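Local coordinates for chemosensory protein (Mamestra brassicae, PDB 1N8V) that binds bromo-dodecanol in its helical interior and probably carries hydrophobic chemical signals in the moth's chemosensory system, at residues Val30-Lys35 against Thr85-Pro90. Residues are numbered along the deposited sequence; the frame is centred on the assembly and turned at random.
Sequences VMERGK and TAKYDP. With BDD (bromo-dodecanol), chain E.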
# COMPACT_ATOMS: atom_id res chain seq x y z
N VAL A 30 -0.75 -7.49 5.17
CA VAL A 30 0.17 -7.44 4.03
C VAL A 30 1.57 -7.88 4.43
O VAL A 30 2.30 -8.43 3.61
CB VAL A 30 0.14 -6.02 3.39
CG1 VAL A 30 1.19 -5.84 2.36
CG2 VAL A 30 -1.21 -5.76 2.78
N MET A 31 1.94 -7.68 5.70
CA MET A 31 3.24 -8.14 6.18
C MET A 31 3.22 -9.65 6.55
O MET A 31 4.22 -10.18 7.02
CB MET A 31 3.69 -7.33 7.41
CG MET A 31 4.13 -5.94 7.08
SD MET A 31 5.50 -5.77 5.91
CE MET A 31 6.80 -6.62 6.86
N GLU A 32 2.09 -10.32 6.33
CA GLU A 32 1.96 -11.76 6.57
C GLU A 32 2.19 -12.17 8.04
O GLU A 32 2.83 -13.19 8.33
CB GLU A 32 2.84 -12.55 5.59
CG GLU A 32 2.56 -12.23 4.10
CD GLU A 32 3.19 -13.21 3.11
OE1 GLU A 32 2.84 -14.42 3.17
OE2 GLU A 32 4.02 -12.79 2.26
N ARG A 33 1.66 -11.36 8.94
CA ARG A 33 1.74 -11.63 10.38
C ARG A 33 0.41 -11.42 11.12
O ARG A 33 0.36 -11.52 12.34
CB ARG A 33 2.84 -10.79 11.03
CG ARG A 33 2.65 -9.31 10.93
CD ARG A 33 3.67 -8.51 11.76
NE ARG A 33 3.48 -7.07 11.63
CZ ARG A 33 4.38 -6.20 11.16
NH1 ARG A 33 4.06 -4.92 11.11
NH2 ARG A 33 5.58 -6.58 10.75
N GLY A 34 -0.68 -11.14 10.39
CA GLY A 34 -1.99 -10.94 10.98
C GLY A 34 -3.08 -11.37 10.01
O GLY A 34 -2.85 -11.55 8.80
N LYS A 35 -4.29 -11.53 10.54
CA LYS A 35 -5.43 -11.95 9.75
C LYS A 35 -5.81 -10.87 8.73
O LYS A 35 -5.65 -9.68 8.98
CB LYS A 35 -6.61 -12.23 10.69
CG LYS A 35 -6.35 -13.26 11.79
CD LYS A 35 -6.44 -14.69 11.30
CE LYS A 35 -6.69 -15.60 12.50
NZ LYS A 35 -7.02 -17.01 12.14
N THR A 85 8.48 -1.46 2.22
CA THR A 85 9.34 -1.34 1.04
C THR A 85 10.47 -2.40 1.07
O THR A 85 10.82 -2.96 0.04
CB THR A 85 9.83 0.10 0.85
OG1 THR A 85 10.44 0.25 -0.46
CG2 THR A 85 10.87 0.50 1.89
N ALA A 86 10.98 -2.72 2.25
CA ALA A 86 12.00 -3.76 2.35
C ALA A 86 11.47 -5.15 1.96
O ALA A 86 12.19 -5.93 1.33
CB ALA A 86 12.63 -3.81 3.75
N LYS A 87 10.24 -5.47 2.34
CA LYS A 87 9.68 -6.77 2.03
C LYS A 87 9.27 -6.90 0.57
O LYS A 87 9.60 -7.88 -0.11
CB LYS A 87 8.48 -7.08 2.95
CG LYS A 87 7.74 -8.38 2.58
CD LYS A 87 6.68 -8.73 3.61
CE LYS A 87 5.76 -9.85 3.13
NZ LYS A 87 6.46 -11.16 3.07
N TYR A 88 8.51 -5.92 0.08
CA TYR A 88 7.95 -5.99 -1.28
C TYR A 88 8.82 -5.39 -2.39
O TYR A 88 8.62 -5.69 -3.55
CB TYR A 88 6.56 -5.33 -1.28
CG TYR A 88 5.50 -6.24 -0.66
CD1 TYR A 88 4.86 -7.19 -1.41
CD2 TYR A 88 5.17 -6.14 0.69
CE1 TYR A 88 3.91 -8.03 -0.85
CE2 TYR A 88 4.24 -6.96 1.26
CZ TYR A 88 3.59 -7.91 0.48
OH TYR A 88 2.63 -8.76 1.02
N ASP A 89 9.78 -4.54 -2.03
CA ASP A 89 10.65 -3.91 -3.04
C ASP A 89 12.10 -4.00 -2.55
O ASP A 89 12.76 -2.98 -2.40
CB ASP A 89 10.20 -2.46 -3.23
CG ASP A 89 10.81 -1.78 -4.44
OD1 ASP A 89 11.49 -2.43 -5.29
OD2 ASP A 89 10.66 -0.53 -4.57
N PRO A 90 12.61 -5.21 -2.34
CA PRO A 90 13.95 -5.40 -1.76
C PRO A 90 15.08 -4.83 -2.60
O PRO A 90 16.13 -4.54 -2.02
CB PRO A 90 14.06 -6.93 -1.63
CG PRO A 90 13.16 -7.44 -2.65
CD PRO A 90 11.96 -6.51 -2.58
O1 BDD E . 9.08 0.76 -2.71
C1 BDD E . 7.68 0.63 -2.98
C2 BDD E . 6.95 0.00 -1.78
C3 BDD E . 5.44 0.10 -1.98
C4 BDD E . 4.63 -0.41 -0.78
C5 BDD E . 3.37 0.44 -0.59
C6 BDD E . 2.09 -0.38 -0.52
C7 BDD E . 0.85 0.49 -0.33
C8 BDD E . -0.23 0.17 -1.34
C9 BDD E . -1.57 0.79 -0.96
C10 BDD E . -2.65 0.47 -1.99
C11 BDD E . -3.79 1.49 -2.10
C12 BDD E . -4.53 1.50 -3.47
BR BDD E . -6.08 1.82 -3.16
O HOH W 1 6.68 -11.41 6.03
O HOH W 2 3.31 -11.29 0.08
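Tyr88 and Lys87, in the last turn of helix 78-88, reach across to the C-terminal end of helix 20-30, which closes in a Schellman motif with Glu32 at positive phi; the pair illustrates how two helix ends are joined in the all-helical fold of insect chemosensory proteins. One hydrogen bond runs from the Tyr88 hydroxyl, OH, which donates to Val30 O at 2.6 Å. That oxygen lies at the edge of the ring, and the hydroxyl meets it on a lone pair, with a C=O...donor angle of 142°.

Apolar contact runs alongside. Val30 CG1 lies 3.4 Å from Tyr88 CE2, while Leu43 and Leu47 of helix 38-53 pack on Val30, which lines a bromo-dodecanol pocket. Asp89, just beyond helix 78-88, accepts a hydrogen bond from hydroxyl O1 of a second bromo-dodecanol. Met31, bent at chi2 and chi3, brings SD and CE to Lys87 CD, the two chains running past each other in opposite directions.

Charge adds a second direct bond. Lys87 is extended until a bend at chi4 (70°) turns NZ toward Glu32, whose chain it crosses at about a right angle; NZ approaches OE2 from above the carboxylate plane, forming a 3.0 Å salt bridge. Shortening Lys87 to an alanine would probably leave Glu32 OE2 without its charged mate, Met31 SD and CE without their methylene neighbour, and the water on Met31 O without its donor.

Two waters supplement the direct bonds: one links Met31 O to Lys87 NZ, the other donates to Glu32 OE2 at 2.7 Å and to Tyr88 OH at 2.8 Å.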